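Local coordinates for tryptophan synthase alpha chain (Campylobacter jejuni, PDB 3THA), which probably cleaves indoleglycerol phosphate to indole and glyceraldehyde 3-phosphate as the alpha subunit of tryptophan synthase, a TIM-barrel lyase, at residues 72-75 against 76-79; 101-105 against 106-110. All coordinates share one frame; numbering follows the deposited sequence.

Contact 1 of 2, residues 72-75 against 76-79; sequences GVDI and HSVF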
loop_
_atom_site.group_PDB
_atom_site.type_symbol
_atom_site.label_atom_id
_atom_site.label_comp_id
_atom_site.label_asym_id
_atom_site.label_seq_id
_atom_site.Cartn_x
_atom_site.Cartn_y
_atom_site.Cartn_z
ATOM N N GLY B 72 -19.954 1.972 2.524
ATOM C CA GLY B 72 -20.636 1.436 1.337
ATOM C C GLY B 72 -20.133 2.073 0.066
ATOM O O GLY B 72 -20.637 1.764 -1.015
ATOM N N VAL B 73 -19.125 2.944 0.209
ATOM C CA VAL B 73 -18.473 3.638 -0.923
ATOM C C VAL B 73 -17.651 2.707 -1.838
ATOM O O VAL B 73 -16.503 2.302 -1.511
ATOM C CB VAL B 73 -17.580 4.827 -0.457
ATOM C CG1 VAL B 73 -17.055 5.594 -1.639
ATOM C CG2 VAL B 73 -18.367 5.781 0.458
ATOM N N ASP B 74 -18.245 2.412 -3.000
ATOM C CA ASP B 74 -17.595 1.664 -4.058
ATOM C C ASP B 74 -17.463 2.547 -5.300
ATOM O O ASP B 74 -17.974 3.693 -5.329
ATOM C CB ASP B 74 -18.358 0.354 -4.355
ATOM C CG ASP B 74 -19.866 0.561 -4.609
ATOM O OD1 ASP B 74 -20.337 1.730 -4.724
ATOM O OD2 ASP B 74 -20.595 -0.470 -4.693
ATOM N N ILE B 75 -16.788 2.031 -6.330
ATOM C CA ILE B 75 -16.457 2.859 -7.462
ATOM C C ILE B 75 -17.744 3.345 -8.123
ATOM O O ILE B 75 -17.797 4.441 -8.703
ATOM C CB ILE B 75 -15.460 2.144 -8.425
ATOM C CG1 ILE B 75 -15.187 2.982 -9.685
ATOM C CG2 ILE B 75 -15.898 0.701 -8.734
ATOM C CD1 ILE B 75 -14.312 4.253 -9.449
ATOM N N HIS B 76 -18.808 2.563 -7.965
ATOM C CA HIS B 76 -20.073 2.900 -8.585
ATOM C C HIS B 76 -20.609 4.195 -8.026
ATOM O O HIS B 76 -21.041 5.059 -8.795
ATOM C CB HIS B 76 -21.090 1.778 -8.420
ATOM C CG HIS B 76 -20.608 0.466 -8.948
ATOM N ND1 HIS B 76 -20.748 0.105 -10.269
ATOM C CD2 HIS B 76 -19.933 -0.547 -8.343
ATOM C CE1 HIS B 76 -20.205 -1.091 -10.449
ATOM N NE2 HIS B 76 -19.692 -1.502 -9.301
ATOM N N SER B 77 -20.546 4.334 -6.695
ATOM C CA SER B 77 -21.090 5.504 -6.034
ATOM C C SER B 77 -20.164 6.734 -6.222
ATOM O O SER B 77 -20.657 7.873 -6.303
ATOM C CB SER B 77 -21.431 5.216 -4.581
ATOM O OG SER B 77 -20.280 5.116 -3.778
ATOM N N VAL B 78 -18.854 6.488 -6.348
ATOM C CA VAL B 78 -17.876 7.508 -6.819
ATOM C C VAL B 78 -18.191 8.043 -8.224
ATOM O O VAL B 78 -18.314 9.261 -8.429
ATOM C CB VAL B 78 -16.427 6.984 -6.768
ATOM C CG1 VAL B 78 -15.452 7.928 -7.499
ATOM C CG2 VAL B 78 -15.995 6.761 -5.310
ATOM N N PHE B 79 -18.321 7.142 -9.196
ATOM C CA PHE B 79 -18.744 7.553 -10.522
ATOM C C PHE B 79 -20.042 8.381 -10.434
ATOM O O PHE B 79 -20.166 9.443 -11.087
ATOM C CB PHE B 79 -18.913 6.345 -11.431
ATOM C CG PHE B 79 -17.620 5.798 -11.972
ATOM C CD1 PHE B 79 -16.565 6.662 -12.341
ATOM C CD2 PHE B 79 -17.466 4.420 -12.171
ATOM C CE1 PHE B 79 -15.363 6.156 -12.892
ATOM C CE2 PHE B 79 -16.279 3.905 -12.717
ATOM C CZ PHE B 79 -15.218 4.790 -13.068
#

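Contact 2 of 2, residues 101-105 against 106-110; sequences FSYGL and EKFVK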
loop_
_atom_site.group_PDB
_atom_site.type_symbol
_atom_site.label_atom_id
_atom_site.label_comp_id
_atom_site.label_asym_id
_atom_site.label_seq_id
_atom_site.Cartn_x
_atom_site.Cartn_y
_atom_site.Cartn_z
ATOM N N PHE B 101 -9.285 -3.790 -12.973
ATOM C CA PHE B 101 -9.572 -5.157 -13.374
ATOM C C PHE B 101 -11.005 -5.673 -13.175
ATOM O O PHE B 101 -11.574 -6.298 -14.071
ATOM C CB PHE B 101 -8.616 -6.097 -12.661
ATOM C CG PHE B 101 -8.626 -7.486 -13.201
ATOM C CD1 PHE B 101 -9.538 -8.430 -12.707
ATOM C CD2 PHE B 101 -7.727 -7.851 -14.202
ATOM C CE1 PHE B 101 -9.563 -9.725 -13.217
ATOM C CE2 PHE B 101 -7.712 -9.145 -14.713
ATOM C CZ PHE B 101 -8.643 -10.096 -14.222
ATOM N N SER B 102 -11.546 -5.444 -11.991
ATOM C CA SER B 102 -12.909 -5.835 -11.599
ATOM C C SER B 102 -14.014 -5.137 -12.403
ATOM O O SER B 102 -15.022 -5.747 -12.778
ATOM C CB SER B 102 -13.121 -5.496 -10.113
ATOM O OG SER B 102 -14.481 -5.162 -9.846
ATOM N N TYR B 103 -13.824 -3.844 -12.621
ATOM C CA TYR B 103 -14.724 -3.069 -13.427
ATOM C C TYR B 103 -14.694 -3.434 -14.902
ATOM O O TYR B 103 -15.742 -3.394 -15.540
ATOM C CB TYR B 103 -14.375 -1.608 -13.261
ATOM C CG TYR B 103 -15.544 -0.697 -13.450
ATOM C CD1 TYR B 103 -16.568 -0.621 -12.508
ATOM C CD2 TYR B 103 -15.614 0.095 -14.569
ATOM C CE1 TYR B 103 -17.657 0.234 -12.719
ATOM C CE2 TYR B 103 -16.640 0.924 -14.779
ATOM C CZ TYR B 103 -17.658 1.014 -13.863
ATOM O OH TYR B 103 -18.639 1.900 -14.182
ATOM N N GLY B 104 -13.515 -3.833 -15.413
ATOM C CA GLY B 104 -13.239 -4.056 -16.846
ATOM C C GLY B 104 -12.408 -2.893 -17.335
ATOM O O GLY B 104 -12.774 -1.757 -17.120
ATOM N N LEU B 105 -11.280 -3.154 -17.974
ATOM C CA LEU B 105 -10.301 -2.109 -18.280
ATOM C C LEU B 105 -10.813 -0.952 -19.159
ATOM O O LEU B 105 -10.673 0.255 -18.818
ATOM C CB LEU B 105 -9.097 -2.723 -18.933
ATOM C CG LEU B 105 -7.774 -2.902 -18.205
ATOM C CD1 LEU B 105 -7.886 -3.700 -16.878
ATOM C CD2 LEU B 105 -6.862 -3.614 -19.206
ATOM N N GLU B 106 -11.400 -1.345 -20.286
ATOM C CA GLU B 106 -12.056 -0.431 -21.187
ATOM C C GLU B 106 -13.203 0.328 -20.503
ATOM O O GLU B 106 -13.213 1.567 -20.511
ATOM C CB GLU B 106 -12.539 -1.212 -22.422
ATOM C CG GLU B 106 -13.414 -0.451 -23.346
ATOM C CD GLU B 106 -13.274 -0.949 -24.765
ATOM O OE1 GLU B 106 -14.001 -1.909 -25.152
ATOM O OE2 GLU B 106 -12.432 -0.366 -25.494
ATOM N N LYS B 107 -14.168 -0.399 -19.928
ATOM C CA LYS B 107 -15.318 0.239 -19.272
ATOM C C LYS B 107 -14.877 1.359 -18.293
ATOM O O LYS B 107 -15.447 2.463 -18.257
ATOM C CB LYS B 107 -16.166 -0.816 -18.519
ATOM C CG LYS B 107 -17.359 -1.405 -19.262
ATOM C CD LYS B 107 -16.966 -2.343 -20.421
ATOM C CE LYS B 107 -18.180 -2.676 -21.338
ATOM N NZ LYS B 107 -17.810 -3.407 -22.609
ATOM N N PHE B 108 -13.862 1.036 -17.488
ATOM C CA PHE B 108 -13.316 1.953 -16.488
ATOM C C PHE B 108 -12.779 3.267 -17.085
ATOM O O PHE B 108 -13.100 4.383 -16.605
ATOM C CB PHE B 108 -12.194 1.264 -15.703
ATOM C CG PHE B 108 -11.737 2.059 -14.535
ATOM C CD1 PHE B 108 -10.608 2.848 -14.625
ATOM C CD2 PHE B 108 -12.498 2.083 -13.343
ATOM C CE1 PHE B 108 -10.206 3.615 -13.539
ATOM C CE2 PHE B 108 -12.098 2.839 -12.268
ATOM C CZ PHE B 108 -10.954 3.616 -12.364
ATOM N N VAL B 109 -11.940 3.113 -18.101
ATOM C CA VAL B 109 -11.184 4.216 -18.651
ATOM C C VAL B 109 -12.106 5.179 -19.357
ATOM O O VAL B 109 -11.988 6.375 -19.168
ATOM C CB VAL B 109 -10.040 3.743 -19.600
ATOM C CG1 VAL B 109 -9.256 4.942 -20.147
ATOM C CG2 VAL B 109 -9.103 2.800 -18.876
ATOM N N LYS B 110 -13.024 4.650 -20.161
ATOM C CA LYS B 110 -14.036 5.455 -20.834
ATOM C C LYS B 110 -14.874 6.219 -19.802
ATOM O O LYS B 110 -15.071 7.427 -19.917
ATOM C CB LYS B 110 -14.917 4.546 -21.697
ATOM C CG LYS B 110 -16.207 5.180 -22.198
ATOM C CD LYS B 110 -16.777 4.319 -23.315
ATOM C CE LYS B 110 -18.160 4.772 -23.767
ATOM N NZ LYS B 110 -18.429 4.318 -25.183
#

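Contact 1 of 2, residues 72-75 against 76-79
One face of the Phe79 ring is taken by Ile75, whose CD1 sits 3.9 Å from the ring centroid in a CH-pi contact, 16° from the normal. Ile75 CG1 reaches the rim, 3.4 Å from Phe79 CE2; with CG1 anti to the backbone N, the side chain is directed at the ring one turn on. The His76 ring has the methyl CG2 of Ile75 over one face, while at its edge CD2 lies 3.7 Å from Asp74 OD2, carboxylate and imidazole planes 70° apart. Asp74 is the N-cap of helix 75-83: OD1 accepts from Ser77 N at 3.3 Å, from the anti side and 34° out of the carboxylate plane. Asp74 O accepts an almost straight main-chain bond from Val78 N (3.1 Å) and, at 3.1 Å too, one from the Ser77 OG hydroxyl, so two bonds grip this oxygen. Just upstream, Gly72 closes helix 60-70 in a Schellman motif, and Val73 CG1 meets Val78 CG2 at 4.0 Å. Ile75, Val78 and Phe79 also pack on Phe93 of strand 90-94. A carboxylate at this N-terminus would be favoured by the helix dipole, so the cap probably stabilises the helix start electrostatically as well as by hydrogen bonding.

Contact 2 of 2, residues 101-105 against 106-110
Tyr103, the last residue of helix 97-103, lays its ring beside the first turn of helix 105-114. Its CB begins the contact, 4.1 Å from Phe108 CD2, and CG keeps the same neighbour. CD2 comes closest: it lies 3.5 Å from Phe108 CA, 3.8 Å from Phe108 CB and close to Phe108 N. Tyr103 CE2 continues along the backbone to Lys107 C at 4.0 Å, a carbon near the ring plane at its edge. Farther out, the CZ end turns to helix 75-83 and meets Phe79. Both Tyr103 and Phe108 have CG anti to the backbone N (chi1 -152° for Tyr103), which brings the rings together as an offset edge-to-face pair: the Phe108 edge, led by CD2, is turned toward the Tyr103 face, centroids 5.9 Å apart and planes at 83°. Between the helices Gly104 adopts a positive phi, a backbone shape suited to glycine, and serves as N-cap. Its carbonyl O receives Phe108 N at 3.0 Å, and Leu105 O receives Val109 N at 3.2 Å. Leu105 and Val109 then reach helix 131-140, at Asp132 and at Glu136 and Tyr140 respectively. The main-chain bonds start the second helix, while the nearly perpendicular aromatic pair packs the end of the first against it; as N-cap, Gly104 brings no side-chain acceptor.

Overall arrangement
Contacts 1 and 2 follow one another along the chain, their centres about 14 Å apart, and flank strand 90-94 of the eight-stranded barrel: 72-79 opens the helix before it, 101-110 joins the two helices after it. They touch directly. Phe79 CE2 lies 3.4 Å from Tyr103 CZ, the two rings inclined at about 55°, and Ile75 CD1 comes within 3.9 Å of Phe108 CE2. The Ile75-Phe79 pair and the Tyr103-Phe108 pair thus pack into one largely apolar cluster, which reaches strand 90-94 through Ile75 and Phe79. Contact 1 is the nearer to the active site: the Val78 side chain is about 12 Å from that of Glu46, a predicted proton acceptor, whereas contact 2 lies away from the predicted catalytic residues.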